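Local coordinates for protein putative metallopeptidase (Corynebacterium diphtheriae, PDB 3QOC) that is a putative metallopeptidase, probably a metal-dependent aminopeptidase, this chain being its N-terminal creatinase/prolidase-like domain, at residues L34-Y39 with A103-V108; A58-D63 with T68-Q73; A88-I93 with K116-D121. All blocks are in the same frame, centred on the assembly; numbering follows the deposited sequence.

Contact 1: L34-Y39 with A103-V108; sequences LTHIRY and ADYLSV. With SO4 (sulfate ion), chain F.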
ATOM      1  N   LEU A  34       6.241   2.899  -7.603  1.00 17.92           N
ATOM      2  CA  LEU A  34       6.895   1.609  -7.555  1.00 19.01           C
ATOM      3  C   LEU A  34       8.169   1.598  -6.719  1.00 18.43           C
ATOM      4  O   LEU A  34       8.441   0.601  -6.054  1.00 16.86           O
ATOM      5  CB  LEU A  34       7.169   1.024  -8.969  1.00 21.14           C
ATOM      6  CG  LEU A  34       6.065   0.044  -9.528  1.00 24.11           C
ATOM      7  CD1 LEU A  34       5.911  -1.128  -8.754  1.00 20.44           C
ATOM      8  CD2 LEU A  34       4.663   0.564  -9.645  1.00 30.45           C
ATOM      9  N   THR A  35       9.012   2.637  -6.819  1.00 18.73           N
ATOM     10  CA  THR A  35      10.270   2.620  -6.074  1.00 18.91           C
ATOM     11  C   THR A  35       9.956   2.681  -4.577  1.00 17.76           C
ATOM     12  O   THR A  35      10.664   2.098  -3.763  1.00 18.82           O
ATOM     13  CB  THR A  35      11.189   3.790  -6.473  1.00 19.71           C
ATOM     14  OG1 THR A  35      10.619   5.031  -6.067  1.00 20.36           O
ATOM     15  CG2 THR A  35      11.374   3.816  -8.028  1.00 20.90           C
ATOM     16  N   HIS A  36       8.857   3.344  -4.228  1.00 18.12           N
ATOM     17  CA  HIS A  36       8.362   3.346  -2.832  1.00 17.55           C
ATOM     18  C   HIS A  36       7.927   1.979  -2.409  1.00 17.31           C
ATOM     19  O   HIS A  36       8.338   1.500  -1.327  1.00 18.84           O
ATOM     20  CB  HIS A  36       7.285   4.387  -2.581  1.00 17.44           C
ATOM     21  CG  HIS A  36       7.761   5.791  -2.786  1.00 18.63           C
ATOM     22  ND1 HIS A  36       6.900   6.863  -2.878  1.00 17.76           N
ATOM     23  CD2 HIS A  36       9.011   6.301  -2.945  1.00 23.01           C
ATOM     24  CE1 HIS A  36       7.587   7.957  -3.120  1.00 20.58           C
ATOM     25  NE2 HIS A  36       8.881   7.650  -3.156  1.00 22.67           N
ATOM     26  N   ILE A  37       7.224   1.252  -3.269  1.00 17.18           N
ATOM     27  CA  ILE A  37       6.772  -0.126  -2.901  1.00 16.08           C
ATOM     28  C   ILE A  37       8.006  -1.037  -2.705  1.00 18.12           C
ATOM     29  O   ILE A  37       8.074  -1.908  -1.799  1.00 18.51           O
ATOM     30  CB  ILE A  37       5.829  -0.658  -3.955  1.00 15.37           C
ATOM     31  CG1 ILE A  37       4.493   0.116  -3.943  1.00 14.64           C
ATOM     32  CG2 ILE A  37       5.704  -2.108  -3.831  1.00 16.64           C
ATOM     33  CD1 ILE A  37       3.650  -0.024  -5.185  1.00 13.33           C
ATOM     34  N   ARG A  38       9.001  -0.848  -3.565  1.00 17.34           N
ATOM     35  CA  ARG A  38      10.219  -1.651  -3.499  1.00 18.52           C
ATOM     36  C   ARG A  38      10.983  -1.396  -2.201  1.00 19.07           C
ATOM     37  O   ARG A  38      11.453  -2.326  -1.546  1.00 19.44           O
ATOM     38  CB  ARG A  38      11.118  -1.363  -4.703  1.00 17.05           C
ATOM     39  CG  ARG A  38      12.008  -2.527  -5.107  1.00 21.06           C
ATOM     40  CD  ARG A  38      13.264  -2.583  -4.255  1.00 22.90           C
ATOM     41  NE  ARG A  38      13.747  -1.251  -3.902  1.00 24.18           N
ATOM     42  CZ  ARG A  38      14.624  -1.006  -2.933  1.00 29.43           C
ATOM     43  NH1 ARG A  38      15.118  -2.005  -2.216  1.00 28.80           N
ATOM     44  NH2 ARG A  38      15.005   0.238  -2.682  1.00 27.37           N
ATOM     45  N   TYR A  39      11.096  -0.122  -1.843  1.00 18.50           N
ATOM     46  CA  TYR A  39      11.784   0.302  -0.651  1.00 18.45           C
ATOM     47  C   TYR A  39      11.072  -0.334   0.577  1.00 19.37           C
ATOM     48  O   TYR A  39      11.735  -0.824   1.516  1.00 19.08           O
ATOM     49  CB  TYR A  39      11.761   1.849  -0.628  1.00 17.61           C
ATOM     50  CG  TYR A  39      12.353   2.473   0.610  1.00 19.83           C
ATOM     51  CD1 TYR A  39      13.717   2.730   0.708  1.00 21.75           C
ATOM     52  CD2 TYR A  39      11.555   2.783   1.683  1.00 23.41           C
ATOM     53  CE1 TYR A  39      14.249   3.297   1.865  1.00 21.00           C
ATOM     54  CE2 TYR A  39      12.082   3.401   2.891  1.00 23.96           C
ATOM     55  CZ  TYR A  39      13.416   3.628   2.952  1.00 21.46           C
ATOM     56  OH  TYR A  39      13.919   4.165   4.094  1.00 22.46           O
ATOM     57  N   ALA A 103      -0.247  11.876  -3.431  1.00 23.03           N
ATOM     58  CA  ALA A 103      -0.916  12.848  -4.319  1.00 24.80           C
ATOM     59  C   ALA A 103       0.104  13.468  -5.294  1.00 25.26           C
ATOM     60  O   ALA A 103      -0.247  13.955  -6.339  1.00 23.95           O
ATOM     61  CB  ALA A 103      -1.626  13.961  -3.469  1.00 22.58           C
ATOM     62  N   ASP A 104       1.374  13.411  -4.927  1.00 26.29           N
ATOM     63  CA  ASP A 104       2.412  13.878  -5.799  1.00 27.87           C
ATOM     64  C   ASP A 104       2.695  12.924  -6.961  1.00 27.20           C
ATOM     65  O   ASP A 104       3.438  13.306  -7.880  1.00 26.07           O
ATOM     66  CB  ASP A 104       3.734  14.022  -5.003  1.00 30.24           C
ATOM     67  CG  ASP A 104       3.722  15.164  -4.012  1.00 34.79           C
ATOM     68  OD1 ASP A 104       2.760  15.997  -4.040  1.00 41.40           O
ATOM     69  OD2 ASP A 104       4.695  15.223  -3.213  1.00 39.22           O
ATOM     70  N   TYR A 105       2.176  11.689  -6.893  1.00 26.04           N
ATOM     71  CA  TYR A 105       2.489  10.696  -7.885  1.00 27.33           C
ATOM     72  C   TYR A 105       1.297  10.176  -8.637  1.00 28.09           C
ATOM     73  O   TYR A 105       1.423   9.736  -9.776  1.00 30.39           O
ATOM     74  CB  TYR A 105       3.248   9.507  -7.269  1.00 27.08           C
ATOM     75  CG  TYR A 105       4.558   9.899  -6.635  1.00 27.67           C
ATOM     76  CD1 TYR A 105       5.754   9.793  -7.330  1.00 30.88           C
ATOM     77  CD2 TYR A 105       4.602  10.439  -5.361  1.00 26.89           C
ATOM     78  CE1 TYR A 105       6.971  10.172  -6.739  1.00 27.90           C
ATOM     79  CE2 TYR A 105       5.776  10.782  -4.777  1.00 27.30           C
ATOM     80  CZ  TYR A 105       6.963  10.633  -5.475  1.00 29.80           C
ATOM     81  OH  TYR A 105       8.129  11.038  -4.890  1.00 33.74           O
ATOM     82  N   LEU A 106       0.132  10.173  -8.034  1.00 27.34           N
ATOM     83  CA  LEU A 106      -1.036   9.687  -8.758  1.00 26.37           C
ATOM     84  C   LEU A 106      -1.547  10.795  -9.689  1.00 26.49           C
ATOM     85  O   LEU A 106      -1.503  12.007  -9.330  1.00 25.86           O
ATOM     86  CB  LEU A 106      -2.079   9.315  -7.739  1.00 26.17           C
ATOM     87  CG  LEU A 106      -3.036   8.206  -8.038  1.00 28.82           C
ATOM     88  CD1 LEU A 106      -2.273   6.910  -8.353  1.00 28.93           C
ATOM     89  CD2 LEU A 106      -3.975   8.147  -6.856  1.00 32.21           C
ATOM     90  N   SER A 107      -2.016  10.415 -10.872  1.00 24.93           N
ATOM     91  CA  SER A 107      -2.590  11.368 -11.772  1.00 24.62           C
ATOM     92  C   SER A 107      -4.042  11.611 -11.398  1.00 23.48           C
ATOM     93  O   SER A 107      -4.657  10.813 -10.750  1.00 21.08           O
ATOM     94  CB  SER A 107      -2.574  10.825 -13.167  1.00 26.02           C
ATOM     95  OG  SER A 107      -3.307   9.640 -13.178  1.00 26.51           O
ATOM     96  N   VAL A 108      -4.564  12.737 -11.848  1.00 22.66           N
ATOM     97  CA  VAL A 108      -5.971  13.044 -11.660  1.00 21.96           C
ATOM     98  C   VAL A 108      -6.817  11.903 -12.136  1.00 22.99           C
ATOM     99  O   VAL A 108      -7.727  11.477 -11.430  1.00 21.27           O
ATOM    100  CB  VAL A 108      -6.347  14.309 -12.348  1.00 22.11           C
ATOM    101  CG1 VAL A 108      -7.883  14.668 -12.053  1.00 22.85           C
ATOM    102  CG2 VAL A 108      -5.408  15.409 -11.875  1.00 21.18           C
TER
HETATM  103  S   SO4 F 136      17.833  -1.456  -0.371  1.00 41.08           S
HETATM  104  O1  SO4 F 136      18.401  -0.987   0.864  1.00 46.47           O
HETATM  105  O2  SO4 F 136      17.534  -0.177  -0.946  1.00 39.99           O
HETATM  106  O3  SO4 F 136      18.798  -2.218  -1.135  1.00 44.98           O
HETATM  107  O4  SO4 F 136      16.751  -2.384  -0.075  1.00 45.58           O
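H36 and Y105 share one first torsion: each carries CG anti to its own carbonyl carbon (chi1 -62° and -60°), and this sends the imidazole off helix 34-41 and the phenol out of the loop after strand 97-102 until they meet. Taken as whole rings they form a T-shaped pair, with centroids 5.1 Å apart and planes inclined at 78°, the edge of H36 being directed at the face of Y105. Contact is made off-centre and obliquely, at the hydroxyl end of the tyrosine: H36 CE1 lies 3.6 Å from both Y105 CZ and Y105 OH, and H36 NE2 is a little farther from that hydroxyl, at 3.9 Å. The polar grip on the imidazole comes from elsewhere, since H36 ND1 is hydrogen-bonded to E102, the residue just ahead of the loop segment. This bond would help to hold the ring in its rotation, while H33 meets both aromatic rings and A130 touches both side chains.

On another side of helix 34-41, R38 bends at chi2 and chi3 and holds a sulfate, probably from the crystallisation liquor, with both terminal nitrogens: R38 NH1 reaches O4 at 2.7 Å, in the guanidinium plane, and R38 NH2 reaches O2 at 3.1 Å. R9 and R13 also bond the sulfate, and this gathered positive charge suits a doubly charged guest. At the ring pair, a histidine is apt because CE1, flanked by two nitrogens, sets a polarised C-H next to the hydroxyl end of the tyrosine. The carboxylate of E102 may favour a protonated imidazole, and in that form CE1-H would be more strongly polarised, making this surface junction between helix and loop aromatic and perhaps partly electrostatic.

Contact 2: A58-D63 with T68-Q73; sequences ARISTD and TQIAEQ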
ATOM      1  N   ALA A  58      -0.283  -5.054   6.770  1.00 25.58           N
ATOM      2  CA  ALA A  58      -0.031  -4.637   5.393  1.00 24.50           C
ATOM      3  C   ALA A  58      -0.626  -5.625   4.406  1.00 22.81           C
ATOM      4  O   ALA A  58      -0.829  -6.738   4.736  1.00 24.68           O
ATOM      5  CB  ALA A  58       1.461  -4.413   5.099  1.00 20.66           C
ATOM      6  N   ARG A  59      -0.905  -5.179   3.191  1.00 22.06           N
ATOM      7  CA  ARG A  59      -1.371  -6.067   2.134  1.00 21.06           C
ATOM      8  C   ARG A  59      -0.832  -5.532   0.815  1.00 19.17           C
ATOM      9  O   ARG A  59      -0.738  -4.337   0.621  1.00 18.65           O
ATOM     10  CB  ARG A  59      -2.891  -6.057   2.129  1.00 22.14           C
ATOM     11  CG  ARG A  59      -3.475  -7.246   1.395  1.00 25.93           C
ATOM     12  CD  ARG A  59      -5.006  -7.228   1.496  1.00 30.48           C
ATOM     13  NE  ARG A  59      -5.617  -8.411   0.912  1.00 34.04           N
ATOM     14  CZ  ARG A  59      -6.869  -8.481   0.474  1.00 37.21           C
ATOM     15  NH1 ARG A  59      -7.655  -7.407   0.529  1.00 39.50           N
ATOM     16  NH2 ARG A  59      -7.351  -9.635   0.010  1.00 36.93           N
ATOM     17  N   ILE A  60      -0.451  -6.425  -0.076  1.00 18.27           N
ATOM     18  CA  ILE A  60       0.230  -6.063  -1.268  1.00 17.70           C
ATOM     19  C   ILE A  60      -0.508  -6.679  -2.450  1.00 18.56           C
ATOM     20  O   ILE A  60      -1.180  -7.707  -2.342  1.00 19.89           O
ATOM     21  CB  ILE A  60       1.691  -6.468  -1.207  1.00 17.16           C
ATOM     22  CG1 ILE A  60       2.447  -5.757  -2.319  1.00 18.24           C
ATOM     23  CG2 ILE A  60       1.859  -8.007  -1.288  1.00 15.33           C
ATOM     24  CD1 ILE A  60       4.042  -5.878  -2.138  1.00 17.62           C
ATOM     25  N   SER A  61      -0.512  -5.982  -3.570  1.00 18.59           N
ATOM     26  CA  SER A  61      -1.240  -6.535  -4.702  1.00 19.25           C
ATOM     27  C   SER A  61      -0.414  -6.486  -5.980  1.00 18.71           C
ATOM     28  O   SER A  61       0.327  -5.573  -6.185  1.00 15.32           O
ATOM     29  CB  SER A  61      -2.522  -5.715  -4.894  1.00 20.00           C
ATOM     30  OG  SER A  61      -3.178  -6.169  -6.054  1.00 26.17           O
ATOM     31  N   THR A  62      -0.608  -7.459  -6.864  1.00 19.23           N
ATOM     32  CA  THR A  62       0.108  -7.459  -8.134  1.00 19.12           C
ATOM     33  C   THR A  62      -0.684  -8.329  -9.136  1.00 20.16           C
ATOM     34  O   THR A  62      -1.674  -8.985  -8.742  1.00 19.39           O
ATOM     35  CB  THR A  62       1.528  -7.932  -7.985  1.00 18.36           C
ATOM     36  OG1 THR A  62       2.239  -7.631  -9.195  1.00 18.08           O
ATOM     37  CG2 THR A  62       1.597  -9.442  -7.745  1.00 19.50           C
ATOM     38  N   ASP A  63      -0.300  -8.279 -10.411  1.00 20.36           N
ATOM     39  CA  ASP A  63      -0.959  -9.091 -11.444  1.00 21.24           C
ATOM     40  C   ASP A  63      -0.458 -10.530 -11.481  1.00 21.12           C
ATOM     41  O   ASP A  63       0.477 -10.929 -10.764  1.00 21.01           O
ATOM     42  CB  ASP A  63      -0.815  -8.412 -12.824  1.00 21.92           C
ATOM     43  CG  ASP A  63       0.603  -8.273 -13.235  1.00 22.29           C
ATOM     44  OD1 ASP A  63       1.178  -9.315 -13.618  1.00 26.97           O
ATOM     45  OD2 ASP A  63       1.174  -7.144 -13.127  1.00 25.91           O
ATOM     46  N   THR A  68       4.055 -15.700  -8.296  1.00 27.51           N
ATOM     47  CA  THR A  68       5.161 -16.481  -7.791  1.00 28.98           C
ATOM     48  C   THR A  68       6.234 -15.534  -7.295  1.00 27.67           C
ATOM     49  O   THR A  68       6.691 -15.693  -6.219  1.00 28.76           O
ATOM     50  CB  THR A  68       5.693 -17.491  -8.826  1.00 31.32           C
ATOM     51  OG1 THR A  68       4.683 -18.475  -9.094  1.00 34.53           O
ATOM     52  CG2 THR A  68       6.960 -18.216  -8.317  1.00 31.44           C
ATOM     53  N   GLN A  69       6.601 -14.488  -8.024  1.00 27.13           N
ATOM     54  CA  GLN A  69       7.736 -13.704  -7.579  1.00 25.53           C
ATOM     55  C   GLN A  69       7.461 -12.972  -6.240  1.00 25.35           C
ATOM     56  O   GLN A  69       8.369 -12.765  -5.476  1.00 25.99           O
ATOM     57  CB  GLN A  69       8.112 -12.691  -8.646  1.00 25.99           C
ATOM     58  CG  GLN A  69       9.211 -11.683  -8.253  1.00 24.96           C
ATOM     59  CD  GLN A  69       9.564 -10.706  -9.399  1.00 27.27           C
ATOM     60  OE1 GLN A  69       9.830  -9.510  -9.159  1.00 25.06           O
ATOM     61  NE2 GLN A  69       9.543 -11.191 -10.628  1.00 21.78           N
ATOM     62  N   ILE A  70       6.243 -12.483  -6.038  1.00 23.84           N
ATOM     63  CA  ILE A  70       5.906 -11.701  -4.858  1.00 23.72           C
ATOM     64  C   ILE A  70       5.857 -12.564  -3.588  1.00 24.37           C
ATOM     65  O   ILE A  70       6.212 -12.122  -2.535  1.00 23.42           O
ATOM     66  CB  ILE A  70       4.586 -10.857  -5.065  1.00 23.34           C
ATOM     67  CG1 ILE A  70       4.603  -9.593  -4.207  1.00 24.32           C
ATOM     68  CG2 ILE A  70       3.327 -11.610  -4.804  1.00 21.01           C
ATOM     69  CD1 ILE A  70       3.699  -8.454  -4.839  1.00 20.06           C
ATOM     70  N   ALA A  71       5.439 -13.799  -3.723  1.00 24.63           N
ATOM     71  CA  ALA A  71       5.534 -14.739  -2.641  1.00 26.18           C
ATOM     72  C   ALA A  71       6.972 -15.002  -2.287  1.00 27.49           C
ATOM     73  O   ALA A  71       7.292 -15.076  -1.101  1.00 30.53           O
ATOM     74  CB  ALA A  71       4.787 -16.086  -3.004  1.00 26.25           C
ATOM     75  N   GLU A  72       7.858 -15.054  -3.279  1.00 27.32           N
ATOM     76  CA  GLU A  72       9.281 -15.235  -3.038  1.00 28.11           C
ATOM     77  C   GLU A  72       9.978 -13.964  -2.527  1.00 26.77           C
ATOM     78  O   GLU A  72      10.746 -14.023  -1.582  1.00 25.86           O
ATOM     79  CB  GLU A  72       9.962 -15.847  -4.307  1.00 30.74           C
ATOM     80  CG  GLU A  72      11.418 -15.488  -4.483  1.00 33.97           C
ATOM     81  CD  GLU A  72      12.198 -16.356  -5.464  1.00 43.42           C
ATOM     82  OE1 GLU A  72      11.652 -16.777  -6.529  1.00 49.27           O
ATOM     83  OE2 GLU A  72      13.403 -16.578  -5.173  1.00 49.49           O
ATOM     84  N   GLN A  73       9.681 -12.794  -3.091  1.00 24.08           N
ATOM     85  CA  GLN A  73      10.372 -11.611  -2.669  1.00 22.35           C
ATOM     86  C   GLN A  73       9.736 -10.944  -1.441  1.00 21.78           C
ATOM     87  O   GLN A  73      10.395 -10.197  -0.747  1.00 20.88           O
ATOM     88  CB  GLN A  73      10.442 -10.583  -3.792  1.00 22.03           C
ATOM     89  CG  GLN A  73      11.308 -10.981  -4.938  1.00 23.37           C
ATOM     90  CD  GLN A  73      11.418  -9.850  -5.910  1.00 25.21           C
ATOM     91  OE1 GLN A  73      10.393  -9.211  -6.243  1.00 21.17           O
ATOM     92  NE2 GLN A  73      12.653  -9.501  -6.282  1.00 22.52           N
TER
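Next to T62, whose methyl group packs on I70, carboxylate oxygen OD2 of D63 is gripped twice, by a salt bridge from R65 and a hydrogen bond from N47. The main chain of N47 also takes part, as its carbonyl oxygen is hydrogen-bonded to T62 OG1. With OG1 anti to the backbone N (chi1 -168°), threonine keeps its hydroxyl on that partner and gives CG2 to the helix. There the meeting is tip to tip: T62 CG2 lies 3.7 Å from I70 CD1, and 4.0 Å from I70 CG2. I60, two residues earlier on the same face of strand 58-62, also reaches out end-on, its CD1 3.7 Å from I70 CD1. The terminal methyl of I70 is therefore seated between two strand residues, where a long branched side chain bridges CA atoms that are 7.9 Å apart for T62 and I70. S79 of strand 78-81 touches both isoleucines, so the contact lies inside the beta-alpha-beta unit 58-62, 67-73, 78-81. No hydrogen bond joins helix to strand here; the buried interface is purely apolar, and the threonine's hydroxyl is satisfied from outside it, by N47.

Contact 3: A88-I93 with K116-D121; sequences ALLSDI and KSAGSD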
ATOM      1  N   ALA A  88      -8.171  -2.630  -6.538  1.00 24.31           N
ATOM      2  CA  ALA A  88      -8.571  -3.898  -5.903  1.00 24.03           C
ATOM      3  C   ALA A  88      -8.249  -3.939  -4.429  1.00 23.24           C
ATOM      4  O   ALA A  88      -9.055  -4.414  -3.666  1.00 24.82           O
ATOM      5  CB  ALA A  88      -7.998  -5.141  -6.654  1.00 24.77           C
ATOM      6  N   LEU A  89      -7.072  -3.491  -3.994  1.00 23.35           N
ATOM      7  CA  LEU A  89      -6.812  -3.326  -2.518  1.00 22.52           C
ATOM      8  C   LEU A  89      -7.832  -2.413  -1.876  1.00 23.34           C
ATOM      9  O   LEU A  89      -8.384  -2.738  -0.834  1.00 25.90           O
ATOM     10  CB  LEU A  89      -5.405  -2.746  -2.184  1.00 21.70           C
ATOM     11  CG  LEU A  89      -4.142  -3.522  -2.513  1.00 18.61           C
ATOM     12  CD1 LEU A  89      -2.883  -2.586  -2.268  1.00 17.79           C
ATOM     13  CD2 LEU A  89      -4.144  -4.845  -1.684  1.00 16.72           C
ATOM     14  N   LEU A  90      -8.093  -1.262  -2.490  1.00 27.44           N
ATOM     15  CA  LEU A  90      -8.987  -0.276  -1.880  1.00 27.04           C
ATOM     16  C   LEU A  90     -10.405  -0.814  -1.731  1.00 27.80           C
ATOM     17  O   LEU A  90     -11.045  -0.632  -0.699  1.00 26.47           O
ATOM     18  CB  LEU A  90      -8.965   1.041  -2.673  1.00 28.26           C
ATOM     19  CG  LEU A  90      -9.627   2.266  -2.087  1.00 28.64           C
ATOM     20  CD1 LEU A  90      -9.057   2.610  -0.701  1.00 28.80           C
ATOM     21  CD2 LEU A  90      -9.440   3.425  -3.038  1.00 28.66           C
ATOM     22  N   SER A  91     -10.875  -1.572  -2.709  1.00 29.27           N
ATOM     23  CA  SER A  91     -12.266  -2.023  -2.665  1.00 31.89           C
ATOM     24  C   SER A  91     -12.463  -3.060  -1.554  1.00 32.55           C
ATOM     25  O   SER A  91     -13.569  -3.365  -1.154  1.00 31.66           O
ATOM     26  CB  SER A  91     -12.672  -2.574  -4.039  1.00 34.31           C
ATOM     27  OG  SER A  91     -13.275  -3.830  -3.873  1.00 40.89           O
ATOM     28  N   ASP A  92     -11.370  -3.644  -1.096  1.00 35.26           N
ATOM     29  CA  ASP A  92     -11.431  -4.630   0.001  1.00 38.59           C
ATOM     30  C   ASP A  92     -11.430  -4.043   1.439  1.00 38.55           C
ATOM     31  O   ASP A  92     -11.563  -4.780   2.404  1.00 41.18           O
ATOM     32  CB  ASP A  92     -10.334  -5.668  -0.184  1.00 40.67           C
ATOM     33  CG  ASP A  92     -10.805  -6.851  -1.043  1.00 46.55           C
ATOM     34  OD1 ASP A  92     -11.929  -6.815  -1.612  1.00 50.72           O
ATOM     35  OD2 ASP A  92     -10.061  -7.831  -1.159  1.00 53.25           O
ATOM     36  N   ILE A  93     -11.265  -2.732   1.557  1.00 36.20           N
ATOM     37  CA  ILE A  93     -11.276  -2.073   2.835  1.00 37.23           C
ATOM     38  C   ILE A  93     -12.716  -1.822   3.285  1.00 38.27           C
ATOM     39  O   ILE A  93     -13.520  -1.259   2.514  1.00 37.06           O
ATOM     40  CB  ILE A  93     -10.556  -0.755   2.756  1.00 35.15           C
ATOM     41  CG1 ILE A  93      -9.117  -1.010   2.377  1.00 35.74           C
ATOM     42  CG2 ILE A  93     -10.580  -0.037   4.087  1.00 34.62           C
ATOM     43  CD1 ILE A  93      -8.392   0.203   2.309  1.00 36.29           C
ATOM     44  N   LYS A 116     -13.705   5.604  -7.231  1.00 29.85           N
ATOM     45  CA  LYS A 116     -14.877   4.849  -7.565  1.00 31.07           C
ATOM     46  C   LYS A 116     -14.973   3.563  -6.754  1.00 29.88           C
ATOM     47  O   LYS A 116     -16.075   3.057  -6.512  1.00 30.91           O
ATOM     48  CB  LYS A 116     -14.851   4.516  -9.070  1.00 33.67           C
ATOM     49  CG  LYS A 116     -14.933   5.773  -9.965  1.00 37.23           C
ATOM     50  CD  LYS A 116     -15.167   5.375 -11.397  1.00 45.01           C
ATOM     51  CE  LYS A 116     -15.389   6.596 -12.254  1.00 52.27           C
ATOM     52  NZ  LYS A 116     -14.305   7.600 -12.003  1.00 52.60           N
ATOM     53  N   SER A 117     -13.813   3.007  -6.408  1.00 27.93           N
ATOM     54  CA  SER A 117     -13.714   1.723  -5.727  1.00 27.59           C
ATOM     55  C   SER A 117     -13.782   1.833  -4.218  1.00 25.74           C
ATOM     56  O   SER A 117     -14.017   0.837  -3.567  1.00 24.89           O
ATOM     57  CB  SER A 117     -12.403   1.013  -6.053  1.00 29.64           C
ATOM     58  OG  SER A 117     -12.328   0.656  -7.423  1.00 35.02           O
ATOM     59  N   ALA A 118     -13.560   3.021  -3.675  1.00 23.20           N
ATOM     60  CA  ALA A 118     -13.685   3.259  -2.233  1.00 24.40           C
ATOM     61  C   ALA A 118     -15.069   2.980  -1.624  1.00 23.59           C
ATOM     62  O   ALA A 118     -16.076   3.445  -2.125  1.00 23.51           O
ATOM     63  CB  ALA A 118     -13.302   4.734  -1.919  1.00 24.05           C
ATOM     64  N   GLY A 119     -15.127   2.318  -0.477  1.00 24.10           N
ATOM     65  CA  GLY A 119     -16.431   2.099   0.184  1.00 24.24           C
ATOM     66  C   GLY A 119     -17.096   3.364   0.708  1.00 23.89           C
ATOM     67  O   GLY A 119     -16.498   4.433   0.645  1.00 23.26           O
ATOM     68  N   SER A 120     -18.334   3.249   1.213  1.00 24.37           N
ATOM     69  CA  SER A 120     -19.157   4.407   1.581  1.00 25.14           C
ATOM     70  C   SER A 120     -18.603   5.205   2.767  1.00 27.67           C
ATOM     71  O   SER A 120     -18.832   6.417   2.842  1.00 29.16           O
ATOM     72  CB  SER A 120     -20.594   3.962   1.878  1.00 25.92           C
ATOM     73  OG  SER A 120     -20.602   2.977   2.896  1.00 26.69           O
ATOM     74  N   ASP A 121     -17.793   4.571   3.621  1.00 29.80           N
ATOM     75  CA  ASP A 121     -17.096   5.259   4.722  1.00 30.94           C
ATOM     76  C   ASP A 121     -15.572   5.223   4.666  1.00 29.48           C
ATOM     77  O   ASP A 121     -14.882   5.431   5.681  1.00 29.00           O
ATOM     78  CB  ASP A 121     -17.579   4.703   6.089  1.00 31.47           C
ATOM     79  CG  ASP A 121     -19.038   5.095   6.374  1.00 34.69           C
ATOM     80  OD1 ASP A 121     -19.299   6.325   6.307  1.00 34.66           O
ATOM     81  OD2 ASP A 121     -19.886   4.182   6.631  1.00 37.95           O
TER
HETATM   82  O   HOH W   1     -13.208   0.488   0.293  1.00 24.66           O
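S91 and S117 bring the ends of two helices together, their CA atoms 5.1 Å apart. Segment 88-93 runs from the C-terminal part of helix 85-91 into its exit; segment 116-121 leaves the weakly bonded end of helix 108-117 for the loop before strand 122-127. The carbonyl oxygen of S117 turns to the other chain segment and receives a CA-H...O contact from S91 CA at 3.5 Å, with 142° at the hydrogen. Beside it the serine methylenes meet, CB of S91 and CB of S117 being 4.1 Å apart; serine suits this place because its short side chain fits where the two backbones come so near. L90, with CG anti to its backbone N (chi1 -170°), touches A118 through CG and CD2: L90 CG is 4.2 Å from A118 CA, and L90 CD2 is equally far from A118 CB. Both residues also pack on L124 of strand 122-127, joining the two helix ends to the sheet.

A single water ties the polar backbone together. It donates to L90 O at 2.6 Å and to I93 O at 2.8 Å, and accepts from G119 N. No direct hydrogen bond crosses between the segments. The water adds a second partner to L90 O, which already accepts from I93 N, and bonds I93 O in the exit and the amide of G119, so the junction rests on solvent-mediated polarity beside a modest apolar patch.

Contact 2 is the core contact, wholly apolar and local, joining a strand to the helix that follows it; contact 1 lies at the surface, with aromatic and charged groups, and contact 3 is partly buried and mixed, completed by water. Contact 1 uses the loop that leads into helix 108-117, and contact 3 the end of that helix and its exit, their centres about 19 Å apart. Contacts 2 and 3 touch directly although their centres are about 20 Å apart: R59 NH1 forms a salt bridge to D92 OD2 at 3.0 Å, and L89 packs on S61. Strand 58-62 thus meets helix 67-73 in contact 2 and also meets helix 85-91, the first partner of contact 3.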